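Local coordinates for protein RTX-adhesin (Marinomonas primoryensis, PDB 5IRB) that helps bind its Antarctic bacterium to diatoms and ice as part of a giant adhesin, this piece being a row of calcium-binding, beta-rich domains probably involved in cell-surface retention, at residues L48-V53 / S72-D77; S78-D83 / E102-K107. One frame throughout, in Å; residues are numbered along the deposited sequence.

Interaction 1 of 2, residues L48-V53 / S72-D77. With CA (calcium ion), chain H.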
ATOM      1  N   LEU A  48     -47.917   4.060   6.774  1.00 35.75           N
ATOM      2  CA  LEU A  48     -46.727   3.589   6.065  1.00 35.56           C
ATOM      3  C   LEU A  48     -46.314   2.255   6.642  1.00 36.23           C
ATOM      4  O   LEU A  48     -46.376   2.067   7.851  1.00 35.83           O
ATOM      5  CB  LEU A  48     -45.551   4.545   6.235  1.00 36.42           C
ATOM      6  CG  LEU A  48     -45.525   6.009   5.820  1.00 36.93           C
ATOM      7  CD1 LEU A  48     -44.093   6.511   5.902  1.00 37.58           C
ATOM      8  CD2 LEU A  48     -46.053   6.182   4.422  1.00 36.57           C
ATOM      9  N   VAL A  49     -45.859   1.336   5.797  1.00 35.95           N
ATOM     10  CA  VAL A  49     -45.292   0.090   6.313  1.00 36.78           C
ATOM     11  C   VAL A  49     -43.876  -0.069   5.801  1.00 36.33           C
ATOM     12  O   VAL A  49     -43.626   0.054   4.608  1.00 35.16           O
ATOM     13  CB  VAL A  49     -46.135  -1.152   5.943  1.00 37.82           C
ATOM     14  CG1 VAL A  49     -45.466  -2.428   6.480  1.00 39.92           C
ATOM     15  CG2 VAL A  49     -47.560  -1.011   6.485  1.00 38.43           C
ATOM     16  N   ILE A  50     -42.955  -0.360   6.713  1.00 37.20           N
ATOM     17  CA  ILE A  50     -41.545  -0.483   6.377  1.00 37.87           C
ATOM     18  C   ILE A  50     -40.950  -1.543   7.265  1.00 38.51           C
ATOM     19  O   ILE A  50     -41.041  -1.465   8.497  1.00 38.14           O
ATOM     20  CB  ILE A  50     -40.758   0.841   6.587  1.00 38.61           C
ATOM     21  CG1 ILE A  50     -41.407   2.013   5.842  1.00 38.21           C
ATOM     22  CG2 ILE A  50     -39.314   0.676   6.169  1.00 39.43           C
ATOM     23  CD1 ILE A  50     -41.162   3.345   6.507  1.00 38.80           C
ATOM     24  N   ASN A  51     -40.356  -2.546   6.627  1.00 39.14           N
ATOM     25  CA  ASN A  51     -39.725  -3.664   7.335  1.00 40.46           C
ATOM     26  C   ASN A  51     -40.737  -4.328   8.280  1.00 41.45           C
ATOM     27  O   ASN A  51     -40.409  -4.696   9.406  1.00 42.41           O
ATOM     28  CB  ASN A  51     -38.474  -3.162   8.081  1.00 40.86           C
ATOM     29  CG  ASN A  51     -37.649  -4.295   8.725  1.00 42.74           C
ATOM     30  OD1 ASN A  51     -37.512  -5.369   8.155  1.00 43.82           O
ATOM     31  ND2 ASN A  51     -37.097  -4.035   9.902  1.00 43.02           N
ATOM     32  N   GLY A  52     -41.986  -4.454   7.813  1.00 41.11           N
ATOM     33  CA  GLY A  52     -43.097  -4.925   8.631  1.00 42.07           C
ATOM     34  C   GLY A  52     -43.580  -4.019   9.757  1.00 42.20           C
ATOM     35  O   GLY A  52     -44.454  -4.390  10.554  1.00 44.43           O
ATOM     36  N   VAL A  53     -43.054  -2.803   9.813  1.00 40.69           N
ATOM     37  CA  VAL A  53     -43.388  -1.912  10.918  1.00 40.72           C
ATOM     38  C   VAL A  53     -44.284  -0.808  10.372  1.00 38.78           C
ATOM     39  O   VAL A  53     -43.984  -0.209   9.336  1.00 36.81           O
ATOM     40  CB  VAL A  53     -42.137  -1.290  11.571  1.00 41.30           C
ATOM     41  CG1 VAL A  53     -42.541  -0.359  12.697  1.00 42.20           C
ATOM     42  CG2 VAL A  53     -41.189  -2.382  12.092  1.00 43.34           C
ATOM     43  N   SER A  72     -33.328   2.159  10.699  1.00 41.14           N
ATOM     44  CA  SER A  72     -33.030   0.725  10.710  1.00 42.06           C
ATOM     45  C   SER A  72     -34.084  -0.065   9.957  1.00 40.91           C
ATOM     46  O   SER A  72     -33.759  -1.041   9.279  1.00 40.61           O
ATOM     47  CB  SER A  72     -32.928   0.197  12.150  1.00 44.32           C
ATOM     48  OG  SER A  72     -34.194   0.207  12.802  1.00 44.82           O
ATOM     49  N   ASP A  73     -35.343   0.383  10.042  1.00 39.85           N
ATOM     50  CA  ASP A  73     -36.413  -0.236   9.276  1.00 38.54           C
ATOM     51  C   ASP A  73     -36.262   0.028   7.788  1.00 37.15           C
ATOM     52  O   ASP A  73     -36.483  -0.867   6.981  1.00 37.06           O
ATOM     53  CB  ASP A  73     -37.777   0.237   9.788  1.00 38.25           C
ATOM     54  CG  ASP A  73     -38.114  -0.370  11.130  1.00 40.08           C
ATOM     55  OD1 ASP A  73     -37.656  -1.506  11.385  1.00 41.41           O
ATOM     56  OD2 ASP A  73     -38.812   0.275  11.936  1.00 40.24           O
ATOM     57  N   LEU A  74     -35.858   1.237   7.421  1.00 36.42           N
ATOM     58  CA  LEU A  74     -35.601   1.527   6.017  1.00 36.06           C
ATOM     59  C   LEU A  74     -34.415   0.675   5.516  1.00 37.72           C
ATOM     60  O   LEU A  74     -34.485   0.035   4.465  1.00 37.64           O
ATOM     61  CB  LEU A  74     -35.314   3.024   5.818  1.00 35.59           C
ATOM     62  CG  LEU A  74     -36.476   4.019   5.947  1.00 34.66           C
ATOM     63  CD1 LEU A  74     -35.974   5.450   6.103  1.00 35.09           C
ATOM     64  CD2 LEU A  74     -37.363   3.885   4.716  1.00 33.79           C
ATOM     65  N   SER A  75     -33.357   0.608   6.311  1.00 40.09           N
ATOM     66  CA  SER A  75     -32.175  -0.136   5.903  1.00 42.17           C
ATOM     67  C   SER A  75     -32.466  -1.638   5.770  1.00 42.62           C
ATOM     68  O   SER A  75     -32.009  -2.287   4.825  1.00 43.43           O
ATOM     69  CB  SER A  75     -31.048   0.103   6.911  1.00 43.98           C
ATOM     70  OG  SER A  75     -29.925  -0.691   6.590  1.00 47.18           O
ATOM     71  N   ALA A  76     -33.289  -2.159   6.674  1.00 43.03           N
ATOM     72  CA  ALA A  76     -33.653  -3.576   6.682  1.00 43.67           C
ATOM     73  C   ALA A  76     -34.764  -3.957   5.703  1.00 43.21           C
ATOM     74  O   ALA A  76     -34.942  -5.148   5.417  1.00 43.66           O
ATOM     75  CB  ALA A  76     -34.053  -4.001   8.086  1.00 44.56           C
ATOM     76  N   ASP A  77     -35.532  -2.977   5.221  1.00 42.09           N
ATOM     77  CA  ASP A  77     -36.731  -3.282   4.429  1.00 41.46           C
ATOM     78  C   ASP A  77     -36.346  -4.101   3.198  1.00 41.93           C
ATOM     79  O   ASP A  77     -35.620  -3.626   2.319  1.00 41.46           O
ATOM     80  CB  ASP A  77     -37.462  -1.988   4.020  1.00 39.84           C
ATOM     81  CG  ASP A  77     -38.710  -2.248   3.179  1.00 39.95           C
ATOM     82  OD1 ASP A  77     -39.799  -2.529   3.761  1.00 39.60           O
ATOM     83  OD2 ASP A  77     -38.597  -2.169   1.923  1.00 39.40           O
TER
HETATM   84 CA    CA H 606     -41.053  -2.883   1.763  1.00 38.80          CA
HETATM   85  O   HOH W   1     -42.973  -2.384   3.370  1.00 31.99           O
HETATM   86  O   HOH W   2     -40.900  -5.236   2.690  0.50 24.22           O
HETATM   87  O   HOH W   3     -42.907  -3.604   0.302  1.00 32.64           O

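Interaction 2 of 2, residues S78-D83 / E102-K107. With CA (calcium ion), chain H.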
ATOM      1  N   SER A  78     -36.871  -5.323   3.137  1.00 43.21           N
ATOM      2  CA  SER A  78     -36.396  -6.319   2.173  1.00 44.95           C
ATOM      3  C   SER A  78     -36.425  -5.843   0.721  1.00 43.73           C
ATOM      4  O   SER A  78     -35.455  -6.055  -0.002  1.00 43.72           O
ATOM      5  CB  SER A  78     -37.183  -7.620   2.301  1.00 47.15           C
ATOM      6  OG  SER A  78     -38.552  -7.353   2.505  1.00 48.50           O
ATOM      7  N   ASP A  79     -37.514  -5.214   0.274  1.00 41.26           N
ATOM      8  CA  ASP A  79     -37.545  -4.831  -1.134  1.00 40.46           C
ATOM      9  C   ASP A  79     -37.171  -3.376  -1.384  1.00 38.45           C
ATOM     10  O   ASP A  79     -37.267  -2.916  -2.514  1.00 38.31           O
ATOM     11  CB  ASP A  79     -38.912  -5.136  -1.754  1.00 40.98           C
ATOM     12  CG  ASP A  79     -40.051  -4.401  -1.068  1.00 39.95           C
ATOM     13  OD1 ASP A  79     -39.819  -3.715  -0.064  1.00 38.79           O
ATOM     14  OD2 ASP A  79     -41.189  -4.529  -1.539  1.00 40.96           O
ATOM     15  N   ARG A  80     -36.716  -2.673  -0.349  1.00 37.31           N
ATOM     16  CA  ARG A  80     -36.390  -1.246  -0.473  1.00 36.74           C
ATOM     17  C   ARG A  80     -37.570  -0.461  -1.068  1.00 35.77           C
ATOM     18  O   ARG A  80     -37.398   0.393  -1.937  1.00 35.75           O
ATOM     19  CB  ARG A  80     -35.111  -1.032  -1.303  1.00 37.89           C
ATOM     20  CG  ARG A  80     -33.787  -1.296  -0.532  1.00 38.79           C
ATOM     21  CD  ARG A  80     -33.437  -2.769  -0.432  1.00 40.15           C
ATOM     22  NE  ARG A  80     -32.078  -2.975   0.088  1.00 41.44           N
ATOM     23  CZ  ARG A  80     -31.755  -3.021   1.381  1.00 41.82           C
ATOM     24  NH1 ARG A  80     -32.690  -2.892   2.318  1.00 41.49           N
ATOM     25  NH2 ARG A  80     -30.497  -3.205   1.747  1.00 42.93           N
ATOM     26  N   ILE A  81     -38.772  -0.802  -0.611  1.00 35.20           N
ATOM     27  CA  ILE A  81     -39.992  -0.082  -1.002  1.00 34.64           C
ATOM     28  C   ILE A  81     -40.804   0.249   0.230  1.00 33.52           C
ATOM     29  O   ILE A  81     -41.072  -0.628   1.052  1.00 33.25           O
ATOM     30  CB  ILE A  81     -40.886  -0.892  -1.968  1.00 35.68           C
ATOM     31  CG1 ILE A  81     -40.166  -1.187  -3.278  1.00 37.14           C
ATOM     32  CG2 ILE A  81     -42.182  -0.141  -2.276  1.00 35.11           C
ATOM     33  CD1 ILE A  81     -40.820  -2.304  -4.039  1.00 38.37           C
ATOM     34  N   VAL A  82     -41.162   1.523   0.358  1.00 32.89           N
ATOM     35  CA  VAL A  82     -42.113   1.969   1.357  1.00 32.70           C
ATOM     36  C   VAL A  82     -43.532   1.740   0.795  1.00 32.83           C
ATOM     37  O   VAL A  82     -43.853   2.260  -0.268  1.00 32.68           O
ATOM     38  CB  VAL A  82     -41.914   3.452   1.693  1.00 32.37           C
ATOM     39  CG1 VAL A  82     -42.992   3.919   2.681  1.00 32.22           C
ATOM     40  CG2 VAL A  82     -40.514   3.709   2.248  1.00 32.80           C
ATOM     41  N   ASP A  83     -44.369   0.974   1.498  1.00 33.55           N
ATOM     42  CA  ASP A  83     -45.793   0.867   1.140  1.00 34.55           C
ATOM     43  C   ASP A  83     -46.609   1.873   1.949  1.00 33.15           C
ATOM     44  O   ASP A  83     -46.470   1.959   3.171  1.00 33.39           O
ATOM     45  CB  ASP A  83     -46.331  -0.557   1.369  1.00 36.22           C
ATOM     46  CG  ASP A  83     -45.523  -1.635   0.629  1.00 38.60           C
ATOM     47  OD1 ASP A  83     -45.255  -1.495  -0.589  1.00 41.18           O
ATOM     48  OD2 ASP A  83     -45.173  -2.654   1.269  1.00 40.52           O
ATOM     49  N   GLU A 102     -43.027   3.865  -2.620  1.00 34.44           N
ATOM     50  CA  GLU A 102     -41.823   4.632  -2.852  1.00 35.46           C
ATOM     51  C   GLU A 102     -40.617   3.715  -2.691  1.00 34.85           C
ATOM     52  O   GLU A 102     -40.369   3.168  -1.620  1.00 34.08           O
ATOM     53  CB  GLU A 102     -41.734   5.808  -1.870  1.00 35.90           C
ATOM     54  CG  GLU A 102     -40.609   6.796  -2.174  1.00 37.84           C
ATOM     55  CD  GLU A 102     -40.770   7.459  -3.517  1.00 39.93           C
ATOM     56  OE1 GLU A 102     -41.910   7.513  -4.014  1.00 41.45           O
ATOM     57  OE2 GLU A 102     -39.752   7.919  -4.081  1.00 41.30           O
ATOM     58  N   SER A 103     -39.891   3.531  -3.779  1.00 36.20           N
ATOM     59  CA  SER A 103     -38.639   2.792  -3.734  1.00 36.86           C
ATOM     60  C   SER A 103     -37.480   3.708  -3.373  1.00 36.63           C
ATOM     61  O   SER A 103     -37.543   4.930  -3.537  1.00 36.00           O
ATOM     62  CB  SER A 103     -38.371   2.104  -5.067  1.00 38.44           C
ATOM     63  OG  SER A 103     -38.038   3.043  -6.067  1.00 40.01           O
ATOM     64  N   PHE A 104     -36.433   3.110  -2.826  1.00 36.42           N
ATOM     65  CA  PHE A 104     -35.265   3.874  -2.420  1.00 36.54           C
ATOM     66  C   PHE A 104     -34.056   2.963  -2.504  1.00 36.84           C
ATOM     67  O   PHE A 104     -34.194   1.757  -2.729  1.00 36.50           O
ATOM     68  CB  PHE A 104     -35.446   4.466  -1.022  1.00 35.95           C
ATOM     69  CG  PHE A 104     -35.704   3.447   0.035  1.00 35.94           C
ATOM     70  CD1 PHE A 104     -36.983   2.943   0.235  1.00 35.53           C
ATOM     71  CD2 PHE A 104     -34.676   2.985   0.833  1.00 36.51           C
ATOM     72  CE1 PHE A 104     -37.226   2.002   1.203  1.00 35.29           C
ATOM     73  CE2 PHE A 104     -34.910   2.042   1.803  1.00 36.36           C
ATOM     74  CZ  PHE A 104     -36.192   1.544   1.989  1.00 36.16           C
ATOM     75  N   ILE A 105     -32.877   3.561  -2.368  1.00 37.29           N
ATOM     76  CA  ILE A 105     -31.608   2.827  -2.379  1.00 37.83           C
ATOM     77  C   ILE A 105     -30.956   2.816  -1.000  1.00 37.56           C
ATOM     78  O   ILE A 105     -30.892   3.846  -0.326  1.00 37.26           O
ATOM     79  CB  ILE A 105     -30.655   3.456  -3.392  1.00 39.13           C
ATOM     80  CG1 ILE A 105     -31.294   3.405  -4.786  1.00 39.56           C
ATOM     81  CG2 ILE A 105     -29.244   2.809  -3.326  1.00 40.06           C
ATOM     82  CD1 ILE A 105     -30.567   4.220  -5.818  1.00 41.50           C
ATOM     83  N   VAL A 106     -30.463   1.650  -0.587  1.00 37.92           N
ATOM     84  CA  VAL A 106     -29.670   1.550   0.635  1.00 38.18           C
ATOM     85  C   VAL A 106     -28.196   1.298   0.281  1.00 39.63           C
ATOM     86  O   VAL A 106     -27.869   0.314  -0.376  1.00 39.85           O
ATOM     87  CB  VAL A 106     -30.176   0.436   1.560  1.00 37.88           C
ATOM     88  CG1 VAL A 106     -29.323   0.359   2.819  1.00 38.43           C
ATOM     89  CG2 VAL A 106     -31.638   0.691   1.939  1.00 37.14           C
ATOM     90  N   LYS A 107     -27.341   2.204   0.749  1.00 40.43           N
ATOM     91  CA  LYS A 107     -25.892   2.206   0.532  1.00 42.07           C
ATOM     92  C   LYS A 107     -25.216   2.657   1.809  1.00 42.22           C
ATOM     93  O   LYS A 107     -24.974   3.843   2.001  1.00 42.35           O
ATOM     94  CB  LYS A 107     -25.522   3.136  -0.625  1.00 43.43           C
ATOM     95  CG  LYS A 107     -24.052   3.089  -1.072  1.00 45.80           C
ATOM     96  CD  LYS A 107     -23.612   1.735  -1.593  1.00 46.72           C
ATOM     97  CE  LYS A 107     -22.133   1.775  -2.015  1.00 48.86           C
ATOM     98  NZ  LYS A 107     -21.898   2.833  -3.052  1.00 50.05           N
TER
HETATM   99 CA    CA H 606     -41.053  -2.883   1.763  1.00 38.80          CA
HETATM  100  O   HOH W   2     -40.900  -5.236   2.690  0.50 24.22           O
HETATM  101  O   HOH W   3     -42.907  -3.604   0.302  1.00 32.64           O
HETATM  102  O   HOH W   1     -42.973  -2.384   3.370  1.00 31.99           O

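Interaction 1 of 2, residues L48-V53 / S72-D77
D73 is held against the turn that follows strand 43-50 by N51: N51 ND2 donates a nearly straight hydrogen bond to D73 OD1 at 3.0 Å. The donor meets that oxygen on its anti side, 23° out of the carboxylate plane. N51 suits the corner of a type I' turn, where asparagine tolerates positive phi, and its CG lies anti to the backbone N (chi1 -173°), which carries the amide out to the helix. D73 OD2 faces V53 CG2 at 3.6 Å and is also hydrogen-bonded by Y55 OH, so turn and next strand share one carboxylate. L74 brings CD2 to within 4.0 Å of I50 CG2, a branched apolar pair filling the interior. A76, small enough for a close approach, sets its CB 3.5 Å from N51 ND2. D77 then leaves the helix, and its carboxylate does double duty: both oxygens bind the calcium ion, OD1 at 2.4 Å, while the anti lone pair of OD1 accepts N51 N at 2.9 Å. Water 1, a further calcium ligand, donates to V49 O. Helix 71-76 thus packs across the end of strand 43-50, with I50 and L74 both resting on V69 of strand 64-70 and V82 of strand 81-89.

Interaction 2 of 2, residues S78-D83 / E102-K107
The antiparallel hairpin of strands 81-89 and 95-106 meets a calcium-binding loop here. V82 and E102 form a hydrogen-bonded pair, V82 N reaching E102 O at 2.7 Å and E102 N returning to V82 O at 3.0 Å. Next along, I81 and S103 make the non-hydrogen-bonded pair, and F104 N donates to R80 O at 3.0 Å. F104 turns its ring back beneath the loop (chi1 58°, CG between the backbone N and the carbonyl carbon), so that R80 CA and CB lie over one face and CE1 comes 3.8 Å from V82 CG2. A flat, apolar ring fits this buried place between loop and valine. The chain of R80 bends at chi2 (80°), setting its guanidinium with one face over V106 CG2; NH1 is held by the backbone oxygens of S75 and D77. D79 OD1 binds calcium at 2.4 Å and accepts I81 N from above the carboxylate plane, closing an Asx turn, while I81 O adds a backbone ligand at 2.4 Å. D83 acts from the second shell: its OD2 accepts from waters 1 and 3, both calcium ligands. This is a calcium site built on an Asx-turn loop and completed by D77 from the helix end.

How the interactions relate
From the N terminus, strand 43-50 comes first; interaction 1 then closes the loop that runs through strands 53-58 and 64-70 to helix 71-76. The chain passes directly from D77 to S78, where interaction 2 begins, and this second loop is closed when strand 95-106 returns beside strand 81-89. The two closures therefore follow in series, neither nesting nor crossing. One calcium ion spans the junction, taking ligands from both sides along with three shared waters. Two further ties join them: the helix end is held to the loop arginine, and V49 N makes a probable hydrogen bond to D83 O, between neighbouring strands of one mixed sheet. Helix, metal loop and sheet end are thereby united.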